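Local coordinates for peptide ABC transporter, peptide-binding protein (Thermus thermophilus, PDB 2D5W) that binds oligopeptides such as a pentapeptide and probably delivers them to an ABC transporter for uptake, at residues 6-11 and 561-566; 30-35 and 249-254; 259-262 and 266-269; 284-289 and 293-298. All blocks are in the same frame, centred on the assembly; numbering follows the deposited sequence.

In the fold
Interactions 1 and 2 are buried, whereas interactions 3 and 4 are partly buried and lie farther from the centre of the chain. The first three gather round one mixed sheet: strands 7-12 and 246-251 are neighbours in it, Ile-10 packs on Tyr-249 between interactions 1 and 2, and Ala-269 of interaction 3 pairs with strand 7-12. Interaction 4 belongs to a second sheet, through strand 293-308, and meets interaction 3 where Leu-259 touches Leu-285. Chemistry follows place. Interaction 1 is apolar, and interaction 2 adds a buried tyrosine-carboxylate bond; interaction 3 is bridged by water, and interaction 4 is closed by a direct backbone bond, though both also rest on an isoleucine methyl.

Interaction 1: 6-11 and 561-566; sequences NSLVIG and VNYVAS
The ring of Tyr-563 is met obliquely by two aliphatic side chains of strand 7-12, Leu-8 and Ile-10. Leu-8 CD2 stands 4.4 Å from Tyr-563 CD1, near the root of the ring. Farther out, Ile-10 CD1 lies 4.0 Å from Tyr-563 CE1, and the other branch, Ile-10 CG2, comes within 3.8 Å of Tyr-563 OH. With CG anti to its backbone N (chi1 -173°), the tyrosine reaches from the loop across to the strand, although the two backbones stay 10.2 Å apart at their nearest CA atoms, Leu-8 and Tyr-563. Leu-8 and Ile-10 alternate with Val-9 and so project from one face of the mixed sheet in which strand 7-12 runs between strands 246-251 and 269-270. Tyr-563, from the loop between strands 560-561 and 583-584, packs on that face and is the centre of an inverse gamma turn. The hydroxyl has a polar partner of its own: Tyr-563 OH is hydrogen-bonded to Thr-270 O. Tyr-39 of helix 31-40 touches both Ile-10 and Tyr-563, while Pro-575 and Val-556 add further packing to the tyrosine.

Interaction 2: 30-35 and 249-254; sequences QAIKSE and YRFIQN
Tyr-249 takes part in both the polar and the apolar contact, and its phenol donates a hydrogen bond to Glu-35. The bond is short, 2.6 Å from Tyr-249 OH to Glu-35 OE1. It meets that oxygen on its anti side and 29° out of the carboxylate plane, while OE1 itself sits at the edge of the ring, in the ring plane; carboxylate and ring are turned 42° against each other. Glu-35 gets there by an extended chain, CG anti to the backbone N (chi1 -175°). Its buried carboxylate is shared with two serines, Ser-271 on OE1 and Ser-272 on OE2, which probably help to keep it ionised. These contacts join helix 31-40 to strand 246-251 of the mixed sheet; the helix segment 31-35 runs nearly antiparallel to strand residues 249-251, with 12.1 Å between their axes. The apolar part belongs to Ile-32, which lies alongside the tyrosine, the two side chains pointing opposite ways, and brings CD1 to 3.8 Å from Tyr-249 CE1. Ile-32 CG1 lies 4.3 Å from Phe-251 CE1, an oblique approach to that ring. Elsewhere on the same helix turn, the bound peptide hydrogen-bonds to the backbone of Ala-31, and a basic side chain of the peptide packs on Ala-31 and Ser-34.

Interaction 3: 259-262 and 266-269; sequences LVAV and SIDA
Ile-267 turns its side chain toward helix residues Ala-261 and Val-262, and from CB it divides into two unlike branches. The CB bond itself is directed at the helix. CG2, anti to the backbone N, leads instead to the neighbouring strand, where it packs near Gly-11 N. CG1 lies anti to the carbonyl carbon (chi1 -67°) and passes by the guanidinium group of Arg-250. At the tip, CD1 makes the apolar contact: Ile-267 CD1 is 3.8 Å from Ala-261 CB and 4.1 Å from Val-262 CG2, with the valine side chain crossing the isoleucine at about a right angle. This is the return limb of a beta-alpha-beta crossover: strand 246-251, helix 255-264 and strand 269-270 follow one another, and the two strands lie parallel in the mixed sheet with strand 7-12 between them. Two waters bridge the backbones. Water 1 donates to Ala-261 O (2.7 Å) and accepts from Ser-266 N (2.9 Å). Water 2 donates to both Val-262 O and Ile-267 O, each at 2.7 Å. Two helical carbonyls, those of Ala-261 and Val-262, thus each accept a bond from a water, and the loop is tied to the helix without direct backbone bonds between the two segments. Nearby, Ser-266 OG is hydrogen-bonded to Arg-250 NH2, and Asp-268 joins strand 7-12, through a hydrogen bond from Val-9 N, to Arg-557 by a salt bridge.

Interaction 4: 284-289 and 293-298; sequences QLVRRA and FDIWFV
Ile-295, Ala-289 and Phe-293 contribute most of the surface buried here, and Ile-295 does so largely through one methyl, CD1. That atom packs on Leu-285, Val-286 and Ala-289: Ile-295 CD1 is 3.8 Å from Leu-285 CG and 3.9 Å from Leu-285 CD2, the two side chains meeting tip to tip. The same methyl lies 4.2 Å from Val-286 CG2 and 4.1 Å from Ala-289 CB, so that three residues of the helix and turn touch it. Its placing follows from the first torsion of Ile-295, which sets CG1 anti to the carbonyl carbon (chi1 -56°). Here the chain goes from helix 283-286 through a type I beta turn, Val-286 to Ala-289, and reverses to start strand 293-308, a long strand of the mixed sheet that also holds strand 544-557, its antiparallel partner. An alpha turn, with its i to i+4 bond, follows from Ala-289. The carbonyl of Ala-289 accepts a nearly straight hydrogen bond from Phe-293 N, 2.9 Å to Ala-289 O with an N-H...O angle of 169°, received in the carbonyl plane on a lone pair. Ala-289 CB also lies against the strand backbone, 3.6 Å from Phe-293 O. The phenyl group of Phe-293 is buried, packing on Val-555 and Arg-557 of strand 544-557, while Ile-263 of helix 255-264 touches Leu-285.

Interaction 1: 6-11 and 561-566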
# COMPACT_ATOMS: atom_id res chain seq x y z
N ASN A 6 -2.95 27.55 -14.72
CA ASN A 6 -3.26 26.20 -15.17
C ASN A 6 -2.42 25.14 -14.46
O ASN A 6 -1.73 24.34 -15.09
CB ASN A 6 -3.04 26.11 -16.69
CG ASN A 6 -3.84 25.00 -17.32
OD1 ASN A 6 -4.61 24.31 -16.64
ND2 ASN A 6 -3.68 24.82 -18.62
N SER A 7 -2.50 25.15 -13.13
CA SER A 7 -1.75 24.20 -12.32
C SER A 7 -2.64 23.49 -11.31
O SER A 7 -3.80 23.86 -11.11
CB SER A 7 -0.63 24.92 -11.57
OG SER A 7 -1.15 25.89 -10.68
N LEU A 8 -2.08 22.46 -10.67
CA LEU A 8 -2.79 21.66 -9.68
C LEU A 8 -1.92 21.42 -8.45
O LEU A 8 -0.89 20.74 -8.54
CB LEU A 8 -3.18 20.31 -10.30
CG LEU A 8 -3.75 19.24 -9.36
CD1 LEU A 8 -5.04 19.73 -8.72
CD2 LEU A 8 -3.98 17.96 -10.14
N VAL A 9 -2.32 21.97 -7.32
CA VAL A 9 -1.58 21.80 -6.07
C VAL A 9 -2.32 20.78 -5.22
O VAL A 9 -3.50 20.97 -4.88
CB VAL A 9 -1.45 23.13 -5.30
CG1 VAL A 9 -0.76 22.90 -3.96
CG2 VAL A 9 -0.66 24.14 -6.13
N ILE A 10 -1.64 19.69 -4.89
CA ILE A 10 -2.21 18.61 -4.09
C ILE A 10 -1.54 18.54 -2.73
O ILE A 10 -0.31 18.53 -2.62
CB ILE A 10 -2.02 17.26 -4.82
CG1 ILE A 10 -2.70 17.31 -6.19
CG2 ILE A 10 -2.59 16.13 -3.98
CD1 ILE A 10 -2.38 16.13 -7.09
N GLY A 11 -2.35 18.50 -1.67
CA GLY A 11 -1.82 18.43 -0.33
C GLY A 11 -1.77 17.02 0.22
O GLY A 11 -2.73 16.25 0.08
N VAL A 561 -12.14 19.42 -12.48
CA VAL A 561 -12.86 18.22 -12.87
C VAL A 561 -11.97 17.02 -13.16
O VAL A 561 -10.79 17.15 -13.50
CB VAL A 561 -13.77 18.46 -14.10
CG1 VAL A 561 -14.90 19.41 -13.73
CG2 VAL A 561 -12.96 19.00 -15.26
N ASN A 562 -12.59 15.85 -13.00
CA ASN A 562 -11.98 14.55 -13.22
C ASN A 562 -10.98 14.08 -12.16
O ASN A 562 -10.34 13.05 -12.32
CB ASN A 562 -11.38 14.49 -14.63
CG ASN A 562 -12.43 14.72 -15.70
OD1 ASN A 562 -13.59 14.35 -15.53
ND2 ASN A 562 -12.02 15.33 -16.81
N TYR A 563 -10.87 14.84 -11.07
CA TYR A 563 -10.01 14.46 -9.95
C TYR A 563 -11.00 13.65 -9.11
O TYR A 563 -11.58 14.16 -8.15
CB TYR A 563 -9.54 15.70 -9.18
CG TYR A 563 -8.51 15.38 -8.11
CD1 TYR A 563 -7.15 15.36 -8.42
CD2 TYR A 563 -8.90 15.06 -6.81
CE1 TYR A 563 -6.20 15.03 -7.46
CE2 TYR A 563 -7.96 14.73 -5.84
CZ TYR A 563 -6.61 14.71 -6.17
OH TYR A 563 -5.68 14.36 -5.22
N VAL A 564 -11.17 12.39 -9.49
CA VAL A 564 -12.13 11.50 -8.85
C VAL A 564 -11.52 10.18 -8.43
O VAL A 564 -10.66 9.63 -9.12
CB VAL A 564 -13.30 11.23 -9.84
CG1 VAL A 564 -14.26 10.20 -9.28
CG2 VAL A 564 -14.01 12.54 -10.15
N ALA A 565 -11.98 9.68 -7.29
CA ALA A 565 -11.50 8.41 -6.75
C ALA A 565 -12.68 7.51 -6.42
O ALA A 565 -13.81 7.98 -6.25
CB ALA A 565 -10.66 8.66 -5.49
N SER A 566 -12.42 6.21 -6.35
CA SER A 566 -13.44 5.24 -6.00
C SER A 566 -12.74 4.22 -5.11
O SER A 566 -11.55 4.34 -4.84
CB SER A 566 -13.99 4.55 -7.25
OG SER A 566 -13.01 3.75 -7.86

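Interaction 2: 30-35 and 249-254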
# COMPACT_ATOMS: atom_id res chain seq x y z
N GLN A 30 5.11 2.88 0.09
CA GLN A 30 4.18 3.87 0.63
C GLN A 30 3.06 4.17 -0.35
O GLN A 30 3.29 4.33 -1.55
CB GLN A 30 4.90 5.19 0.90
CG GLN A 30 5.82 5.22 2.09
CD GLN A 30 6.76 6.40 2.00
OE1 GLN A 30 7.69 6.41 1.20
NE2 GLN A 30 6.49 7.43 2.80
N ALA A 31 1.84 4.28 0.17
CA ALA A 31 0.70 4.62 -0.66
C ALA A 31 0.93 5.98 -1.34
O ALA A 31 0.58 6.15 -2.50
CB ALA A 31 -0.57 4.66 0.19
N ILE A 32 1.51 6.94 -0.62
CA ILE A 32 1.72 8.25 -1.22
C ILE A 32 2.67 8.17 -2.41
O ILE A 32 2.49 8.87 -3.41
CB ILE A 32 2.22 9.30 -0.17
CG1 ILE A 32 2.36 10.68 -0.83
CG2 ILE A 32 3.55 8.88 0.43
CD1 ILE A 32 1.07 11.23 -1.41
N LYS A 33 3.68 7.31 -2.32
CA LYS A 33 4.63 7.13 -3.41
C LYS A 33 3.91 6.58 -4.65
O LYS A 33 4.11 7.08 -5.76
CB LYS A 33 5.74 6.18 -2.95
CG LYS A 33 6.78 5.81 -4.01
CD LYS A 33 7.90 5.01 -3.35
CE LYS A 33 8.89 4.44 -4.34
NZ LYS A 33 8.45 3.11 -4.87
N SER A 34 3.08 5.57 -4.46
CA SER A 34 2.34 5.00 -5.58
C SER A 34 1.37 5.99 -6.21
O SER A 34 1.22 6.03 -7.43
CB SER A 34 1.59 3.75 -5.13
OG SER A 34 2.48 2.65 -5.02
N GLU A 35 0.70 6.78 -5.38
CA GLU A 35 -0.25 7.75 -5.91
C GLU A 35 0.46 8.78 -6.79
O GLU A 35 0.03 9.05 -7.91
CB GLU A 35 -0.96 8.47 -4.77
CG GLU A 35 -2.06 9.41 -5.24
CD GLU A 35 -2.61 10.25 -4.11
OE1 GLU A 35 -2.05 11.33 -3.85
OE2 GLU A 35 -3.59 9.81 -3.48
N TYR A 249 2.90 18.55 -5.46
CA TYR A 249 2.48 17.91 -4.22
C TYR A 249 3.18 18.69 -3.11
O TYR A 249 4.39 18.88 -3.16
CB TYR A 249 2.93 16.46 -4.17
CG TYR A 249 1.88 15.46 -4.61
CD1 TYR A 249 1.15 14.73 -3.67
CD2 TYR A 249 1.62 15.25 -5.96
CE1 TYR A 249 0.18 13.82 -4.06
CE2 TYR A 249 0.65 14.34 -6.37
CZ TYR A 249 -0.06 13.62 -5.42
OH TYR A 249 -1.01 12.72 -5.84
N ARG A 250 2.40 19.16 -2.14
CA ARG A 250 2.93 19.88 -0.99
C ARG A 250 2.79 18.96 0.20
O ARG A 250 1.71 18.41 0.45
CB ARG A 250 2.15 21.17 -0.75
CG ARG A 250 2.53 22.32 -1.67
CD ARG A 250 1.75 23.57 -1.31
NE ARG A 250 1.93 23.95 0.09
CZ ARG A 250 1.21 24.88 0.71
NH1 ARG A 250 1.44 25.16 1.98
NH2 ARG A 250 0.26 25.52 0.05
N PHE A 251 3.87 18.78 0.95
CA PHE A 251 3.89 17.90 2.10
C PHE A 251 3.88 18.64 3.43
O PHE A 251 4.75 19.46 3.70
CB PHE A 251 5.11 16.99 2.02
CG PHE A 251 5.20 16.22 0.74
CD1 PHE A 251 4.26 15.23 0.45
CD2 PHE A 251 6.17 16.52 -0.21
CE1 PHE A 251 4.29 14.56 -0.76
CE2 PHE A 251 6.20 15.85 -1.43
CZ PHE A 251 5.26 14.87 -1.70
N ILE A 252 2.88 18.32 4.25
CA ILE A 252 2.74 18.91 5.58
C ILE A 252 2.47 17.72 6.50
O ILE A 252 1.37 17.17 6.51
CB ILE A 252 1.59 19.94 5.62
CG1 ILE A 252 1.85 21.05 4.60
CG2 ILE A 252 1.46 20.53 7.02
CD1 ILE A 252 0.75 22.09 4.50
N GLN A 253 3.50 17.33 7.26
CA GLN A 253 3.44 16.16 8.13
C GLN A 253 2.39 16.16 9.23
O GLN A 253 1.78 15.12 9.50
CB GLN A 253 4.81 15.91 8.75
CG GLN A 253 4.94 14.54 9.40
CD GLN A 253 6.24 14.37 10.16
OE1 GLN A 253 7.27 14.95 9.80
NE2 GLN A 253 6.21 13.55 11.20
N ASN A 254 2.20 17.29 9.89
CA ASN A 254 1.20 17.35 10.94
C ASN A 254 -0.15 17.52 10.25
O ASN A 254 -0.37 18.50 9.54
CB ASN A 254 1.48 18.52 11.88
CG ASN A 254 0.47 18.62 13.00
OD1 ASN A 254 -0.68 18.99 12.77
ND2 ASN A 254 0.88 18.26 14.21

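Interaction 3: 259-262 and 266-269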
# COMPACT_ATOMS: atom_id res chain seq x y z
N LEU A 259 -4.61 20.48 7.59
CA LEU A 259 -6.01 20.90 7.60
C LEU A 259 -6.10 22.42 7.49
O LEU A 259 -6.90 22.96 6.72
CB LEU A 259 -6.70 20.43 8.88
CG LEU A 259 -8.14 20.90 9.09
CD1 LEU A 259 -9.02 20.40 7.95
CD2 LEU A 259 -8.66 20.39 10.42
N VAL A 260 -5.28 23.12 8.27
CA VAL A 260 -5.27 24.58 8.24
C VAL A 260 -4.92 25.08 6.83
O VAL A 260 -5.56 25.99 6.31
CB VAL A 260 -4.27 25.16 9.27
CG1 VAL A 260 -4.13 26.66 9.09
CG2 VAL A 260 -4.76 24.85 10.69
N ALA A 261 -3.91 24.47 6.22
CA ALA A 261 -3.50 24.88 4.88
C ALA A 261 -4.63 24.63 3.87
O ALA A 261 -4.90 25.46 3.00
CB ALA A 261 -2.24 24.13 4.46
N VAL A 262 -5.31 23.50 4.00
CA VAL A 262 -6.41 23.17 3.09
C VAL A 262 -7.55 24.17 3.25
O VAL A 262 -8.13 24.63 2.26
CB VAL A 262 -6.91 21.73 3.33
CG1 VAL A 262 -8.20 21.48 2.56
CG2 VAL A 262 -5.85 20.73 2.89
N SER A 266 -5.05 27.61 -0.59
CA SER A 266 -3.94 27.51 -1.55
C SER A 266 -3.75 26.12 -2.13
O SER A 266 -2.97 25.93 -3.07
CB SER A 266 -2.63 27.98 -0.90
OG SER A 266 -2.20 27.09 0.11
N ILE A 267 -4.47 25.14 -1.59
CA ILE A 267 -4.38 23.76 -2.06
C ILE A 267 -5.63 23.41 -2.87
O ILE A 267 -6.75 23.54 -2.39
CB ILE A 267 -4.20 22.81 -0.86
CG1 ILE A 267 -2.83 23.08 -0.22
CG2 ILE A 267 -4.33 21.36 -1.30
CD1 ILE A 267 -2.61 22.39 1.10
N ASP A 268 -5.42 22.98 -4.11
CA ASP A 268 -6.53 22.66 -5.01
C ASP A 268 -7.26 21.36 -4.70
O ASP A 268 -8.48 21.27 -4.88
CB ASP A 268 -6.04 22.60 -6.45
CG ASP A 268 -5.44 23.91 -6.91
OD1 ASP A 268 -6.11 24.96 -6.77
OD2 ASP A 268 -4.30 23.90 -7.42
N ALA A 269 -6.52 20.35 -4.25
CA ALA A 269 -7.12 19.06 -3.95
C ALA A 269 -6.25 18.31 -2.96
O ALA A 269 -5.07 18.60 -2.82
CB ALA A 269 -7.26 18.24 -5.23
O HOH W 1 -3.81 27.69 2.06
O HOH W 2 -6.83 24.92 -0.05

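Interaction 4: 284-289 and 293-298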
# COMPACT_ATOMS: atom_id res chain seq x y z
N GLN A 284 -14.41 23.58 11.37
CA GLN A 284 -13.50 24.58 10.82
C GLN A 284 -13.30 24.40 9.32
O GLN A 284 -12.96 25.36 8.62
CB GLN A 284 -12.15 24.57 11.54
CG GLN A 284 -11.44 23.23 11.59
CD GLN A 284 -11.74 22.47 12.87
OE1 GLN A 284 -12.89 22.29 13.25
NE2 GLN A 284 -10.68 22.00 13.53
N LEU A 285 -13.51 23.18 8.82
CA LEU A 285 -13.37 22.91 7.39
C LEU A 285 -14.73 23.02 6.71
O LEU A 285 -14.88 23.73 5.72
CB LEU A 285 -12.81 21.50 7.16
CG LEU A 285 -12.76 21.06 5.69
CD1 LEU A 285 -11.72 21.87 4.93
CD2 LEU A 285 -12.42 19.58 5.62
N VAL A 286 -15.72 22.33 7.25
CA VAL A 286 -17.06 22.33 6.68
C VAL A 286 -17.65 23.74 6.54
O VAL A 286 -18.24 24.07 5.51
CB VAL A 286 -18.01 21.46 7.53
CG1 VAL A 286 -19.44 21.57 7.00
CG2 VAL A 286 -17.54 20.01 7.48
N ARG A 287 -17.46 24.57 7.55
CA ARG A 287 -18.01 25.93 7.50
C ARG A 287 -17.27 26.86 6.55
O ARG A 287 -17.75 27.95 6.26
CB ARG A 287 -18.03 26.52 8.91
CG ARG A 287 -18.98 25.78 9.83
CD ARG A 287 -18.98 26.37 11.22
NE ARG A 287 -20.05 25.82 12.04
CZ ARG A 287 -20.43 26.32 13.21
NH1 ARG A 287 -21.42 25.75 13.88
NH2 ARG A 287 -19.83 27.39 13.70
N ARG A 288 -16.12 26.42 6.05
CA ARG A 288 -15.35 27.24 5.13
C ARG A 288 -15.45 26.72 3.69
O ARG A 288 -14.87 27.30 2.77
CB ARG A 288 -13.88 27.29 5.58
CG ARG A 288 -13.64 28.19 6.78
CD ARG A 288 -13.61 29.66 6.36
NE ARG A 288 -12.31 30.04 5.81
CZ ARG A 288 -12.13 30.67 4.66
NH1 ARG A 288 -10.90 30.97 4.24
NH2 ARG A 288 -13.17 31.00 3.91
N ALA A 289 -16.20 25.64 3.50
CA ALA A 289 -16.36 25.03 2.18
C ALA A 289 -17.29 25.75 1.19
O ALA A 289 -17.01 25.77 -0.00
CB ALA A 289 -16.80 23.58 2.33
N PHE A 293 -14.96 24.81 -1.88
CA PHE A 293 -14.58 23.41 -2.05
C PHE A 293 -15.72 22.45 -1.81
O PHE A 293 -16.71 22.78 -1.16
CB PHE A 293 -13.48 23.02 -1.05
CG PHE A 293 -12.19 23.77 -1.22
CD1 PHE A 293 -12.03 25.04 -0.67
CD2 PHE A 293 -11.14 23.20 -1.93
CE1 PHE A 293 -10.83 25.73 -0.83
CE2 PHE A 293 -9.94 23.88 -2.09
CZ PHE A 293 -9.78 25.15 -1.54
N ASP A 294 -15.57 21.24 -2.35
CA ASP A 294 -16.52 20.17 -2.13
C ASP A 294 -15.76 19.14 -1.30
O ASP A 294 -14.56 18.94 -1.49
CB ASP A 294 -16.97 19.53 -3.45
CG ASP A 294 -17.93 20.41 -4.22
OD1 ASP A 294 -17.49 21.09 -5.17
OD2 ASP A 294 -19.13 20.43 -3.87
N ILE A 295 -16.45 18.52 -0.35
CA ILE A 295 -15.84 17.52 0.51
C ILE A 295 -16.53 16.19 0.25
O ILE A 295 -17.76 16.10 0.29
CB ILE A 295 -16.01 17.89 2.00
CG1 ILE A 295 -15.44 19.29 2.25
CG2 ILE A 295 -15.31 16.85 2.88
CD1 ILE A 295 -15.75 19.84 3.63
N TRP A 296 -15.74 15.16 -0.02
CA TRP A 296 -16.25 13.83 -0.31
C TRP A 296 -15.60 12.78 0.58
O TRP A 296 -14.46 12.96 1.01
CB TRP A 296 -15.96 13.43 -1.76
CG TRP A 296 -16.38 14.42 -2.78
CD1 TRP A 296 -15.61 15.38 -3.38
CD2 TRP A 296 -17.68 14.53 -3.36
NE1 TRP A 296 -16.35 16.08 -4.30
CE2 TRP A 296 -17.63 15.58 -4.31
CE3 TRP A 296 -18.89 13.85 -3.18
CZ2 TRP A 296 -18.74 15.96 -5.07
CZ3 TRP A 296 -20.00 14.23 -3.93
CH2 TRP A 296 -19.91 15.27 -4.87
N PHE A 297 -16.32 11.70 0.84
CA PHE A 297 -15.79 10.59 1.63
C PHE A 297 -15.92 9.35 0.77
O PHE A 297 -17.03 8.96 0.39
CB PHE A 297 -16.59 10.44 2.93
CG PHE A 297 -16.40 11.57 3.89
CD1 PHE A 297 -15.40 11.52 4.86
CD2 PHE A 297 -17.20 12.71 3.81
CE1 PHE A 297 -15.20 12.58 5.73
CE2 PHE A 297 -17.00 13.78 4.68
CZ PHE A 297 -16.01 13.72 5.64
N VAL A 298 -14.79 8.73 0.45
CA VAL A 298 -14.79 7.56 -0.41
C VAL A 298 -14.36 6.29 0.31
O VAL A 298 -13.23 6.18 0.77
CB VAL A 298 -13.84 7.78 -1.62
CG1 VAL A 298 -13.86 6.56 -2.53
CG2 VAL A 298 -14.27 9.02 -2.39